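Local coordinates for protein putative dehydratase (Mesorhizobium loti, PDB 2POZ) that is of unknown function but belongs to the enolase superfamily and may act as a lyase, possibly a dehydratase, at residues 253-258 with 272-277; 301-306 with 327-332. All coordinates share one frame; numbering follows the deposited sequence.

In the fold
Contacts 1 and 2 follow one another along the chain and sit side by side in the barrel wall, with their centres about 10 Å apart. Strand 276-277 of contact 1 is the sheet neighbour of strand 303-304 of contact 2. Probable hydrogen bonds join them, Ile277 N to Arg303 O at 3.2 Å and Ala305 N to Ile277 O at 3.1 Å. Side chains meet too: Ile276 CD1 lies 3.6 Å from Met329 SE. Both contacts reach Asp213 of the third subunit. In this superfamily the active site lies at the C-terminal ends of the barrel strands, the end toward which 253-258 and 301-306 run. Glu257 packs on His307 at this end, where the active site would be expected.

Contact 1 (253-258 with 272-277); sequences IAVGER and QACGII
Ala254 pairs in parallel with Ile276 (CA-CA 4.5 Å) and Val255 with Ile277 (CA-CA 5.1 Å). Strands 253-255 and 276-277 are neighbours in the barrel of the enolase-type C-terminal domain. Helix 261-269 joins them, which makes a beta-alpha-beta unit. Ile253 O takes two backbone donors from the incoming chain. Gly275 N bonds to Ile253 O at 3.1 Å, in the carbonyl plane and fairly straight (163° at the hydrogen). Ile276 N adds a weak, more bent bond to the same oxygen. Two residues beyond Ile253, Val255 N gives its hydrogen to Ile276 O at 3.2 Å. That oxygen also receives a CA-H...O contact from Ala254.

The side chains divide between the two faces of the sheet. On one face Ala254 CB lies against Ile276 CB at 3.7 Å, and Phe229 touches both residues. On the other face Val255 and Ile277 turn to helix 261-269, where Val255 meets Ile268 and Ile277 meets Phe265 and Phe269. Cys274 lies beside Val255 on this face, and its SG faces both methyls of that valine. The nearer is Val255 CG2, 3.5 Å from Cys274 SG. With chi1 at -60° Val255 CG1 is anti to the carbonyl carbon and CG2 sits between the backbone N and the carbonyl carbon, which brings CG2 to the sulfur. Ile253 CG2 reaches the same sulfur at a looser distance. Ile268 and Leu242 also pack on Cys274, which leaves its sulfur in apolar surroundings. At the start of the strands a single water joins the segments: it accepts from Ile253 N at 2.9 Å and donates to Ala273 O at 2.6 Å.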
# COMPACT_ATOMS: atom_id res chain seq x y z
N ILE A 253 -20.86 7.69 7.56
CA ILE A 253 -20.37 7.55 8.92
C ILE A 253 -19.89 8.88 9.48
O ILE A 253 -19.36 9.72 8.75
CB ILE A 253 -19.21 6.55 8.99
CG1 ILE A 253 -19.69 5.16 8.53
CG2 ILE A 253 -18.65 6.48 10.40
CD1 ILE A 253 -18.56 4.13 8.42
N ALA A 254 -20.07 9.05 10.79
CA ALA A 254 -19.63 10.24 11.49
C ALA A 254 -18.92 9.79 12.78
O ALA A 254 -19.38 8.87 13.46
CB ALA A 254 -20.82 11.14 11.84
N VAL A 255 -17.78 10.41 13.08
CA VAL A 255 -17.02 10.10 14.29
C VAL A 255 -16.41 11.40 14.78
O VAL A 255 -16.48 12.42 14.09
CB VAL A 255 -15.86 9.08 14.05
CG1 VAL A 255 -16.40 7.77 13.52
CG2 VAL A 255 -14.83 9.67 13.08
N GLY A 256 -15.80 11.38 15.96
CA GLY A 256 -15.16 12.59 16.46
C GLY A 256 -15.38 12.94 17.91
O GLY A 256 -14.57 13.66 18.49
N GLU A 257 -16.46 12.43 18.51
CA GLU A 257 -16.75 12.73 19.90
C GLU A 257 -15.60 12.28 20.80
O GLU A 257 -15.35 12.87 21.84
CB GLU A 257 -18.05 12.05 20.35
CG GLU A 257 -18.42 12.34 21.82
CD GLU A 257 -19.81 11.81 22.20
OE1 GLU A 257 -20.52 11.26 21.33
OE2 GLU A 257 -20.19 11.96 23.39
N ARG A 258 -14.90 11.23 20.38
CA ARG A 258 -13.80 10.74 21.19
C ARG A 258 -12.45 10.75 20.46
O ARG A 258 -11.62 9.86 20.63
CB ARG A 258 -14.14 9.34 21.73
CG ARG A 258 -15.07 9.41 22.97
CD ARG A 258 -15.49 8.06 23.52
NE ARG A 258 -16.53 7.45 22.71
CZ ARG A 258 -17.34 6.47 23.12
NH1 ARG A 258 -17.23 5.97 24.34
NH2 ARG A 258 -18.26 5.99 22.29
N GLN A 272 -10.16 8.37 5.16
CA GLN A 272 -11.14 8.73 4.16
C GLN A 272 -12.28 7.72 4.19
O GLN A 272 -12.70 7.18 3.17
CB GLN A 272 -10.51 8.77 2.77
CG GLN A 272 -10.33 10.18 2.26
CD GLN A 272 -9.45 10.26 1.03
OE1 GLN A 272 -9.34 11.32 0.41
NE2 GLN A 272 -8.80 9.15 0.69
N ALA A 273 -12.77 7.46 5.40
CA ALA A 273 -13.85 6.52 5.62
C ALA A 273 -15.09 7.25 6.13
O ALA A 273 -16.21 6.74 6.02
CB ALA A 273 -13.42 5.46 6.61
N CYS A 274 -14.88 8.44 6.69
CA CYS A 274 -15.96 9.25 7.26
C CYS A 274 -16.32 10.43 6.37
O CYS A 274 -15.48 10.95 5.65
CB CYS A 274 -15.54 9.80 8.64
SG CYS A 274 -15.09 8.52 9.82
N GLY A 275 -17.58 10.85 6.44
CA GLY A 275 -18.03 11.99 5.67
C GLY A 275 -18.33 13.14 6.61
O GLY A 275 -18.54 14.27 6.18
N ILE A 276 -18.34 12.84 7.91
CA ILE A 276 -18.65 13.84 8.93
C ILE A 276 -17.82 13.66 10.19
O ILE A 276 -17.63 12.53 10.65
CB ILE A 276 -20.15 13.73 9.34
CG1 ILE A 276 -21.04 13.87 8.11
CG2 ILE A 276 -20.50 14.80 10.37
CD1 ILE A 276 -22.43 13.32 8.31
N ILE A 277 -17.30 14.75 10.74
CA ILE A 277 -16.55 14.65 11.99
C ILE A 277 -17.35 15.42 13.03
O ILE A 277 -18.02 16.39 12.71
CB ILE A 277 -15.11 15.22 11.90
CG1 ILE A 277 -15.13 16.70 11.52
CG2 ILE A 277 -14.30 14.39 10.90
CD1 ILE A 277 -13.78 17.37 11.72
O HOH W 1 -18.77 6.96 5.62

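Contact 2 (301-306 with 327-332); sequences NMRVAP and NFMIHE
The side chains of Arg303 and Met329, a selenomethionine, cross obliquely and touch at several atoms. Arg303 CB starts 3.7 Å from Asn327 O. Its CG stands between the backbone N and the carbonyl carbon (chi1 45°), and from there the chain runs extended to NE. Arg303 CD comes to 3.8 Å from Met329 CG, and NE passes beside the selenium. The selenium then sits over one face of the guanidinium, offset toward its rim, with Arg303 CZ 3.7 Å from Met329 SE. Arg303 NH1 has Met329 CE at 3.6 Å, over the same plane. At the tip, NH2 forms salt bridges with Asp213 and Glu214 of the third subunit. Replacing Arg303 by an alanine is likely to cost those two carboxylates this positive partner and to uncover the flank of Met329.

The backbones run in similar directions, 34° apart, but are joined by a single bridge, Val304 with Phe328. Met329 N bonds to Val304 O at 2.7 Å, and Val304 N bonds to Asn327 O at the same length. Strand 303-304 is followed by helix 312-324 and strand 331-333, which pairs in parallel with strand 123-128; this is consistent with closure of the (beta/alpha)7-beta barrel of the superfamily.

Asn327 folds back over the start of strand 303-304. Asn327 ND2 reaches Met302 O at 3.2 Å in a nearly straight bond (168°). Met302 O lies in the amide plane of Asn327, whereas ND2 stands above the carbonyl plane. Cys294 O also takes a bond from this amide nitrogen, while Val304 CG2 rests 3.4 Å from Asn327 ND2. Further along, Pro306 CD meets Phe328 CE1, and Pro306 O accepts from two waters: one also donates to Ile330 O, the other accepts from Glu332 N.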
# COMPACT_ATOMS: atom_id res chain seq x y z
N ASN A 301 -12.91 16.80 1.99
CA ASN A 301 -14.28 16.77 1.53
C ASN A 301 -15.28 16.37 2.62
O ASN A 301 -16.30 15.73 2.35
CB ASN A 301 -14.38 15.81 0.34
CG ASN A 301 -15.32 16.30 -0.74
OD1 ASN A 301 -15.29 17.47 -1.10
ND2 ASN A 301 -16.15 15.40 -1.26
N MSE A 302 -14.99 16.77 3.85
CA MSE A 302 -15.84 16.46 4.99
C MSE A 302 -16.58 17.65 5.57
O MSE A 302 -16.13 18.79 5.44
CB MSE A 302 -15.00 15.85 6.10
CG MSE A 302 -14.90 14.35 6.07
SE MSE A 302 -13.51 13.79 7.28
CE MSE A 302 -12.74 12.38 6.17
N ARG A 303 -17.73 17.40 6.20
CA ARG A 303 -18.49 18.47 6.84
C ARG A 303 -18.44 18.26 8.35
O ARG A 303 -17.96 17.22 8.83
CB ARG A 303 -19.93 18.50 6.32
CG ARG A 303 -20.59 17.15 6.23
CD ARG A 303 -21.98 17.28 5.64
NE ARG A 303 -22.56 15.96 5.40
CZ ARG A 303 -23.85 15.72 5.27
NH1 ARG A 303 -24.73 16.70 5.34
NH2 ARG A 303 -24.27 14.48 5.06
N VAL A 304 -18.94 19.23 9.11
CA VAL A 304 -18.84 19.15 10.56
C VAL A 304 -20.15 19.30 11.35
O VAL A 304 -20.92 20.22 11.13
CB VAL A 304 -17.84 20.23 11.07
CG1 VAL A 304 -17.56 20.05 12.54
CG2 VAL A 304 -16.54 20.14 10.26
N ALA A 305 -20.36 18.36 12.27
CA ALA A 305 -21.53 18.37 13.16
C ALA A 305 -20.93 18.34 14.58
O ALA A 305 -20.82 17.27 15.19
CB ALA A 305 -22.38 17.16 12.92
N PRO A 306 -20.54 19.51 15.11
CA PRO A 306 -19.94 19.61 16.44
C PRO A 306 -20.74 18.93 17.53
O PRO A 306 -21.95 19.08 17.61
CB PRO A 306 -19.84 21.12 16.67
CG PRO A 306 -19.78 21.68 15.28
CD PRO A 306 -20.81 20.85 14.57
N ASN A 327 -17.49 24.68 6.53
CA ASN A 327 -18.03 23.33 6.33
C ASN A 327 -18.93 22.85 7.48
O ASN A 327 -18.85 21.70 7.91
CB ASN A 327 -16.89 22.32 6.07
CG ASN A 327 -15.86 22.27 7.20
OD1 ASN A 327 -15.69 23.23 7.95
ND2 ASN A 327 -15.16 21.15 7.30
N PHE A 328 -19.78 23.74 7.97
CA PHE A 328 -20.70 23.40 9.05
C PHE A 328 -21.88 22.61 8.50
O PHE A 328 -22.41 22.93 7.44
CB PHE A 328 -21.23 24.67 9.72
CG PHE A 328 -22.36 24.42 10.68
CD1 PHE A 328 -22.12 23.86 11.94
CD2 PHE A 328 -23.67 24.71 10.32
CE1 PHE A 328 -23.17 23.60 12.82
CE2 PHE A 328 -24.73 24.45 11.19
CZ PHE A 328 -24.48 23.90 12.44
N MSE A 329 -22.30 21.58 9.23
CA MSE A 329 -23.44 20.78 8.81
C MSE A 329 -24.70 21.04 9.65
O MSE A 329 -25.70 21.53 9.15
CB MSE A 329 -23.11 19.29 8.89
CG MSE A 329 -24.27 18.39 8.50
SE MSE A 329 -23.93 16.52 8.88
CE MSE A 329 -25.75 15.83 8.65
N ILE A 330 -24.63 20.72 10.94
CA ILE A 330 -25.78 20.87 11.81
C ILE A 330 -25.32 20.93 13.28
O ILE A 330 -24.24 20.44 13.61
CB ILE A 330 -26.74 19.66 11.58
CG1 ILE A 330 -28.09 19.89 12.25
CG2 ILE A 330 -26.09 18.39 12.09
CD1 ILE A 330 -29.13 18.84 11.84
N HIS A 331 -26.15 21.53 14.13
CA HIS A 331 -25.85 21.69 15.56
C HIS A 331 -26.56 20.59 16.39
O HIS A 331 -27.59 20.07 15.97
CB HIS A 331 -26.35 23.07 16.00
CG HIS A 331 -26.15 23.38 17.46
ND1 HIS A 331 -25.01 23.99 17.94
CD2 HIS A 331 -26.96 23.20 18.52
CE1 HIS A 331 -25.14 24.19 19.24
NE2 HIS A 331 -26.31 23.71 19.62
N GLU A 332 -26.00 20.24 17.55
CA GLU A 332 -26.59 19.23 18.43
C GLU A 332 -27.14 19.83 19.73
O GLU A 332 -26.45 20.59 20.40
CB GLU A 332 -25.55 18.15 18.78
CG GLU A 332 -26.06 17.12 19.79
CD GLU A 332 -25.04 16.04 20.12
OE1 GLU A 332 -23.84 16.40 20.26
OE2 GLU A 332 -25.42 14.86 20.25
O HOH W 2 -23.79 18.58 15.55
O HOH W 3 -23.38 21.51 17.80